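Long-range contacts in (R)-S-adenosyl-L-methionine hydrolase (Thermus thermophilus, PDB 2CW5), which catalyses the hydrolysis of S-adenosyl-L-methionine to adenosine and L-methionine, and has no chlorinase or fluorinase activity: residues V65-D70 / N93-L98; E54-L59 / W86-P91; N186-L191 / L230-V235. All blocks are in the same frame, centred on the assembly; numbering follows the deposited sequence.

Contact 1: residues V65-D70 / N93-L98; sequences VLAVVD and NGLFTL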
# COMPACT_ATOMS: atom_id res chain seq x y z
N VAL C 65 13.59 2.38 -14.72
CA VAL C 65 13.35 1.57 -13.54
C VAL C 65 13.99 2.23 -12.33
O VAL C 65 15.21 2.21 -12.17
CB VAL C 65 13.95 0.15 -13.70
CG1 VAL C 65 13.61 -0.70 -12.47
CG2 VAL C 65 13.43 -0.50 -14.97
N LEU C 66 13.15 2.85 -11.51
CA LEU C 66 13.57 3.52 -10.29
C LEU C 66 13.40 2.54 -9.15
O LEU C 66 12.29 2.10 -8.85
CB LEU C 66 12.70 4.76 -10.06
CG LEU C 66 12.85 5.53 -8.74
CD1 LEU C 66 14.28 6.01 -8.60
CD2 LEU C 66 11.89 6.71 -8.72
N ALA C 67 14.51 2.17 -8.51
CA ALA C 67 14.45 1.22 -7.41
C ALA C 67 15.27 1.73 -6.24
O ALA C 67 16.48 1.92 -6.35
CB ALA C 67 14.97 -0.14 -7.87
N VAL C 68 14.60 1.96 -5.11
CA VAL C 68 15.29 2.47 -3.93
C VAL C 68 15.19 1.53 -2.74
O VAL C 68 14.13 1.41 -2.11
CB VAL C 68 14.72 3.84 -3.52
CG1 VAL C 68 15.50 4.40 -2.32
CG2 VAL C 68 14.79 4.81 -4.69
N VAL C 69 16.30 0.85 -2.45
CA VAL C 69 16.40 -0.10 -1.34
C VAL C 69 17.85 -0.06 -0.84
O VAL C 69 18.77 -0.27 -1.63
CB VAL C 69 16.09 -1.56 -1.77
CG1 VAL C 69 16.21 -2.49 -0.56
CG2 VAL C 69 14.69 -1.65 -2.37
N ASP C 70 18.06 0.19 0.45
CA ASP C 70 19.42 0.24 0.99
C ASP C 70 19.55 -0.58 2.26
O ASP C 70 20.45 -1.46 2.31
CB ASP C 70 19.83 1.68 1.28
CG ASP C 70 19.84 2.55 0.05
OD1 ASP C 70 18.77 2.70 -0.58
OD2 ASP C 70 20.92 3.08 -0.30
N ASN C 93 24.49 -0.77 -5.09
CA ASN C 93 24.72 -1.76 -4.06
C ASN C 93 24.38 -3.18 -4.51
O ASN C 93 24.21 -4.07 -3.68
CB ASN C 93 23.93 -1.41 -2.79
CG ASN C 93 22.43 -1.32 -3.05
OD1 ASN C 93 21.94 -1.69 -4.12
ND2 ASN C 93 21.69 -0.82 -2.05
N GLY C 94 24.26 -3.38 -5.82
CA GLY C 94 23.96 -4.70 -6.33
C GLY C 94 22.49 -5.01 -6.50
O GLY C 94 22.13 -6.10 -6.95
N LEU C 95 21.64 -4.06 -6.13
CA LEU C 95 20.19 -4.21 -6.25
C LEU C 95 19.78 -4.67 -7.66
O LEU C 95 18.88 -5.51 -7.82
CB LEU C 95 19.53 -2.86 -5.94
CG LEU C 95 18.03 -2.67 -6.24
CD1 LEU C 95 17.22 -3.71 -5.50
CD2 LEU C 95 17.61 -1.27 -5.83
N PHE C 96 20.44 -4.13 -8.68
CA PHE C 96 20.13 -4.45 -10.07
C PHE C 96 20.87 -5.66 -10.67
O PHE C 96 20.79 -5.88 -11.88
CB PHE C 96 20.43 -3.22 -10.95
CG PHE C 96 19.56 -2.02 -10.65
CD1 PHE C 96 18.20 -2.03 -10.95
CD2 PHE C 96 20.11 -0.87 -10.08
CE1 PHE C 96 17.40 -0.91 -10.70
CE2 PHE C 96 19.32 0.26 -9.82
CZ PHE C 96 17.96 0.24 -10.14
N THR C 97 21.58 -6.43 -9.85
CA THR C 97 22.36 -7.58 -10.32
C THR C 97 21.65 -8.54 -11.28
O THR C 97 22.15 -8.83 -12.37
CB THR C 97 22.89 -8.41 -9.13
OG1 THR C 97 23.74 -7.59 -8.32
CG2 THR C 97 23.70 -9.60 -9.64
N LEU C 98 20.48 -9.03 -10.88
CA LEU C 98 19.73 -9.96 -11.71
C LEU C 98 19.17 -9.29 -12.96
O LEU C 98 19.20 -9.86 -14.06
CB LEU C 98 18.63 -10.62 -10.88
CG LEU C 98 19.20 -11.49 -9.74
CD1 LEU C 98 18.07 -12.08 -8.92
CD2 LEU C 98 20.07 -12.61 -10.33
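Ala67 and Leu95 meet at the tight, apolar part of this contact. Leu95 CD2 lies 3.5 Å from Ala67 CB and also packs against Ala67 O. The CG of Leu95 is anti to its backbone N (chi1 169°), which carries the CD2 branch to the strand. Phe96 adds its ring beside it: CZ sits 3.8 Å from Ala67 CB, approaching obliquely. The ring also runs past Val65, with CE1 4.2 Å from Val65 CG1. Ala48 and Leu52 of helix 45-55 back Leu95 and Phe96 respectively, so the two side chains lie between that helix and strand 64-68 of the mixed sheet.

The other end is looser, polar and partly exposed. Asn93 ND2 donates to Val69 O at 3.0 Å, with an N-H...O angle of 157°. The bond lies in the amide plane of Asn93 and in the carbonyl plane of Val69. On the other side of the amide, OD1 accepts from Leu95 N at 3.1 Å, which makes an Asx turn. Asp70, next along the chain and exposed, is by similarity an adenosine-binding residue important for activity, and Val69 touches Asp9, which probably also binds adenosine.

With one bond on each end, the Asn93 amide is fixed in its rotation. It therefore ties the strand exit just before Asp70 to the loop, which probably helps to place that residue.

Contact 2: residues E54-L59 / W86-P91; sequences EALPYL and WTYVGP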
# COMPACT_ATOMS: atom_id res chain seq x y z
N GLU C 54 11.98 -10.51 -12.01
CA GLU C 54 10.67 -11.04 -12.32
C GLU C 54 9.84 -10.19 -13.29
O GLU C 54 9.18 -10.73 -14.19
CB GLU C 54 9.92 -11.22 -10.99
CG GLU C 54 8.54 -11.82 -11.08
CD GLU C 54 8.15 -12.52 -9.78
OE1 GLU C 54 8.29 -11.90 -8.70
OE2 GLU C 54 7.70 -13.68 -9.84
N ALA C 55 9.89 -8.88 -13.13
CA ALA C 55 9.09 -7.99 -13.97
C ALA C 55 9.75 -7.35 -15.19
O ALA C 55 9.07 -7.03 -16.17
CB ALA C 55 8.49 -6.89 -13.10
N LEU C 56 11.07 -7.17 -15.14
CA LEU C 56 11.79 -6.51 -16.22
C LEU C 56 11.46 -6.90 -17.67
O LEU C 56 11.20 -6.03 -18.49
CB LEU C 56 13.30 -6.65 -16.02
CG LEU C 56 14.16 -5.81 -16.98
CD1 LEU C 56 13.94 -4.34 -16.68
CD2 LEU C 56 15.65 -6.17 -16.83
N PRO C 57 11.46 -8.20 -17.99
CA PRO C 57 11.16 -8.60 -19.37
C PRO C 57 9.81 -8.17 -19.94
O PRO C 57 9.65 -8.10 -21.16
CB PRO C 57 11.31 -10.12 -19.32
CG PRO C 57 10.95 -10.46 -17.91
CD PRO C 57 11.64 -9.38 -17.12
N TYR C 58 8.85 -7.87 -19.07
CA TYR C 58 7.51 -7.46 -19.50
C TYR C 58 7.33 -5.96 -19.59
O TYR C 58 6.27 -5.48 -19.99
CB TYR C 58 6.46 -8.02 -18.53
CG TYR C 58 6.51 -9.52 -18.37
CD1 TYR C 58 5.92 -10.36 -19.31
CD2 TYR C 58 7.18 -10.10 -17.30
CE1 TYR C 58 6.00 -11.75 -19.19
CE2 TYR C 58 7.27 -11.48 -17.16
CZ TYR C 58 6.68 -12.30 -18.11
OH TYR C 58 6.77 -13.67 -17.99
N LEU C 59 8.37 -5.20 -19.23
CA LEU C 59 8.27 -3.75 -19.27
C LEU C 59 8.72 -3.15 -20.60
O LEU C 59 9.64 -3.65 -21.24
CB LEU C 59 9.10 -3.12 -18.14
CG LEU C 59 8.88 -3.67 -16.73
CD1 LEU C 59 9.67 -2.81 -15.74
CD2 LEU C 59 7.41 -3.67 -16.37
N TRP C 86 16.93 -1.00 -20.98
CA TRP C 86 16.07 -0.31 -20.01
C TRP C 86 17.02 0.60 -19.24
O TRP C 86 18.23 0.42 -19.30
CB TRP C 86 15.40 -1.31 -19.05
CG TRP C 86 14.34 -2.15 -19.71
CD1 TRP C 86 13.06 -1.78 -20.00
CD2 TRP C 86 14.49 -3.49 -20.18
NE1 TRP C 86 12.40 -2.81 -20.63
CE2 TRP C 86 13.25 -3.87 -20.75
CE3 TRP C 86 15.55 -4.41 -20.18
CZ2 TRP C 86 13.05 -5.14 -21.32
CZ3 TRP C 86 15.34 -5.67 -20.74
CH2 TRP C 86 14.10 -6.02 -21.31
N THR C 87 16.47 1.58 -18.54
CA THR C 87 17.29 2.51 -17.78
C THR C 87 17.07 2.24 -16.30
O THR C 87 15.94 2.00 -15.87
CB THR C 87 16.93 3.95 -18.14
OG1 THR C 87 17.25 4.17 -19.52
CG2 THR C 87 17.70 4.95 -17.26
N TYR C 88 18.14 2.28 -15.53
CA TYR C 88 18.06 1.99 -14.10
C TYR C 88 18.52 3.17 -13.26
O TYR C 88 19.51 3.82 -13.58
CB TYR C 88 18.91 0.76 -13.78
CG TYR C 88 18.61 -0.42 -14.68
CD1 TYR C 88 17.53 -1.26 -14.41
CD2 TYR C 88 19.35 -0.64 -15.83
CE1 TYR C 88 17.21 -2.31 -15.27
CE2 TYR C 88 19.04 -1.68 -16.71
CZ TYR C 88 17.96 -2.51 -16.42
OH TYR C 88 17.62 -3.52 -17.30
N VAL C 89 17.78 3.44 -12.19
CA VAL C 89 18.12 4.54 -11.29
C VAL C 89 17.97 4.03 -9.86
O VAL C 89 16.90 3.61 -9.44
CB VAL C 89 17.18 5.74 -11.49
CG1 VAL C 89 17.50 6.84 -10.48
CG2 VAL C 89 17.30 6.26 -12.91
N GLY C 90 19.08 4.04 -9.12
CA GLY C 90 19.04 3.57 -7.76
C GLY C 90 20.43 3.46 -7.17
O GLY C 90 21.40 3.89 -7.80
N PRO C 91 20.55 2.91 -5.96
CA PRO C 91 21.83 2.75 -5.26
C PRO C 91 22.74 1.72 -5.92
O PRO C 91 22.28 0.69 -6.41
CB PRO C 91 21.41 2.34 -3.86
CG PRO C 91 20.16 1.54 -4.13
CD PRO C 91 19.44 2.43 -5.12
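Leu56 lies over one face of the Trp86 indole, and this apolar packing makes up much of the contact. Its CD1 stands 3.9 Å from the centroid of the five-membered ring, 24° off the normal, a CH-pi contact. CG lies over the six-membered ring, and CD2 passes beyond its rim, 3.8 Å from Trp86 CE3. With CG opposite the backbone N (chi1 -171°), the Leu56 side chain is carried to the indole. Leu56 also meets Tyr88, whose ring comes from the opposite direction: CD1 is 4.1 Å from Tyr88 CE1, in an oblique approach.

Segment 54-59 holds the last part of helix 45-55, a 3-10 segment at 56-58 and then loop. The segment 86-91 carries strand 87-89, the neighbour of strand 64-68 in the mixed sheet of the N-terminal domain. The chain that follows the helix thus packs at the start of strand 87-89. Ala99 and Leu102 of helix 99-102 also touch Leu56.

The polar part is a single bond across the segments. Trp86 NE1 donates to Leu59 O at 2.9 Å, with an N-H...O angle of 152°. The oxygen sits at the indole edge, near its plane, while the donor stands well above the carbonyl plane of Leu59. Tyr88 OH touches Leu56 CD2 but finds its hydrogen-bond partner in Asp103, whose OD2 also bonds Trp86 N.

Contact 3: residues N186-L191 / L230-V235; sequences NAITTL and LLEVAV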
# COMPACT_ATOMS: atom_id res chain seq x y z
N ASN C 186 7.49 -18.99 0.21
CA ASN C 186 8.03 -19.91 -0.80
C ASN C 186 9.50 -19.54 -0.96
O ASN C 186 9.85 -18.36 -0.95
CB ASN C 186 7.33 -19.73 -2.16
CG ASN C 186 5.87 -20.11 -2.13
OD1 ASN C 186 5.49 -21.13 -1.55
ND2 ASN C 186 5.03 -19.30 -2.78
N ALA C 187 10.35 -20.53 -1.12
CA ALA C 187 11.77 -20.27 -1.30
C ALA C 187 12.14 -20.24 -2.78
O ALA C 187 11.81 -21.16 -3.53
CB ALA C 187 12.58 -21.32 -0.58
N ILE C 188 12.79 -19.16 -3.20
CA ILE C 188 13.24 -19.02 -4.58
C ILE C 188 14.71 -19.43 -4.59
O ILE C 188 15.49 -18.93 -3.78
CB ILE C 188 13.15 -17.55 -5.05
CG1 ILE C 188 11.75 -16.98 -4.78
CG2 ILE C 188 13.51 -17.46 -6.53
CD1 ILE C 188 10.62 -17.69 -5.51
N THR C 189 15.08 -20.34 -5.48
CA THR C 189 16.47 -20.79 -5.55
C THR C 189 17.13 -20.25 -6.81
O THR C 189 16.48 -19.64 -7.65
CB THR C 189 16.58 -22.33 -5.56
OG1 THR C 189 16.25 -22.83 -6.86
CG2 THR C 189 15.63 -22.94 -4.52
N THR C 190 18.43 -20.49 -6.92
CA THR C 190 19.21 -20.04 -8.06
C THR C 190 19.27 -21.10 -9.16
O THR C 190 19.93 -20.92 -10.18
CB THR C 190 20.66 -19.68 -7.64
OG1 THR C 190 21.25 -20.81 -6.98
CG2 THR C 190 20.67 -18.49 -6.70
N LEU C 191 18.58 -22.22 -8.95
CA LEU C 191 18.57 -23.31 -9.93
C LEU C 191 17.67 -23.01 -11.12
O LEU C 191 16.53 -22.57 -10.96
CB LEU C 191 18.13 -24.61 -9.26
CG LEU C 191 19.12 -25.22 -8.27
CD1 LEU C 191 18.54 -26.49 -7.68
CD2 LEU C 191 20.44 -25.52 -8.99
N LEU C 230 13.01 -20.04 -12.28
CA LEU C 230 13.89 -20.53 -11.23
C LEU C 230 13.17 -21.59 -10.39
O LEU C 230 11.95 -21.50 -10.19
CB LEU C 230 14.34 -19.39 -10.32
CG LEU C 230 15.17 -18.28 -10.99
CD1 LEU C 230 15.51 -17.20 -9.97
CD2 LEU C 230 16.43 -18.89 -11.58
N LEU C 231 13.90 -22.58 -9.92
CA LEU C 231 13.30 -23.63 -9.11
C LEU C 231 12.82 -23.03 -7.79
O LEU C 231 13.51 -22.21 -7.19
CB LEU C 231 14.30 -24.77 -8.84
CG LEU C 231 13.79 -25.98 -8.04
CD1 LEU C 231 14.63 -27.20 -8.34
CD2 LEU C 231 13.80 -25.66 -6.56
N GLU C 232 11.63 -23.43 -7.36
CA GLU C 232 11.06 -22.93 -6.12
C GLU C 232 10.65 -24.08 -5.22
O GLU C 232 10.42 -25.20 -5.70
CB GLU C 232 9.85 -22.04 -6.42
CG GLU C 232 10.20 -20.68 -7.01
CD GLU C 232 8.98 -19.86 -7.39
OE1 GLU C 232 7.96 -19.91 -6.67
OE2 GLU C 232 9.04 -19.14 -8.41
N VAL C 233 10.57 -23.81 -3.92
CA VAL C 233 10.16 -24.80 -2.93
C VAL C 233 9.02 -24.20 -2.12
O VAL C 233 9.19 -23.17 -1.46
CB VAL C 233 11.31 -25.15 -1.96
CG1 VAL C 233 10.79 -26.03 -0.82
CG2 VAL C 233 12.42 -25.87 -2.71
N ALA C 234 7.85 -24.84 -2.17
CA ALA C 234 6.70 -24.33 -1.44
C ALA C 234 6.03 -25.38 -0.57
O ALA C 234 6.28 -26.58 -0.69
CB ALA C 234 5.68 -23.76 -2.43
N VAL C 235 5.18 -24.90 0.34
CA VAL C 235 4.43 -25.77 1.23
C VAL C 235 2.97 -25.44 0.98
O VAL C 235 2.57 -24.28 1.07
CB VAL C 235 4.76 -25.49 2.72
CG1 VAL C 235 3.74 -26.18 3.62
CG2 VAL C 235 6.16 -25.99 3.05
O HOH W 1 5.38 -22.08 0.99
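Leu231 O is gripped by two donors of one residue. Thr189 N reaches it at 3.0 Å, nearly along the C=O axis. Thr189 OG1 donates to it at 2.8 Å from above the carbonyl plane. OG1 sits between the backbone N and the carbonyl carbon (chi1 77°), where it can also accept from Leu191 N, closing an ST turn. A valine in place of Thr189 would probably cost Leu231 O its second donor and leave Leu191 N without its side-chain acceptor, so that the turn would be less firmly held.

Past the turn, Leu191 O accepts from Leu231 N at 2.8 Å. Leu191 and Leu231 then lie side by side, pointing the same way, with their CB atoms 3.9 Å apart.

Strands 187-189 and 231-235 are antiparallel neighbours in the seven-stranded sheet of the C-terminal domain. Ala187 and Val233 form a hydrogen-bonded pair, joined N to O in both directions, and their side chains share a face. Ile188 and Glu232 form the next, non-hydrogen-bonded pair on the other face. There Ile188 CD1 rests on the Glu232 side chain, 3.4 Å from CG. Leu230 CD1 meets Ile188 CG2 at 4.0 Å, crossing at about a right angle. Tyr50 of helix 45-55 touches Ile188, Leu230 and Glu232.

At the other end a water accepts from Val235 N at 2.9 Å. It also meets Asn186 OD1, whose exact position is doubtful. Asp182 holds ND2 of the same amide. Asn186, Glu232 and Val235 are substrate-binding residues by similarity.

Contacts 1 and 2 lie in the N-terminal domain, with centres about 9 Å apart. Their segments alternate along the chain, in the order 54-59, 65-70, 86-91, 93-98. Both reach the same mixed sheet, where strands 64-68 and 87-89 are neighbours, and Val65 probably hydrogen-bonds Thr87 and Val89 between them. Contact 3 comes later in the chain, in the antiparallel sheet of the C-terminal domain. Its centre is about 21 Å from that of contact 1 and 22 Å from that of contact 2. Helix 45-55 touches residues of contacts 1 and 3, and its end forms part of contact 2. Asp70, Asn186, Glu232 and Val235 are ligand-binding by similarity, so both domains probably contribute.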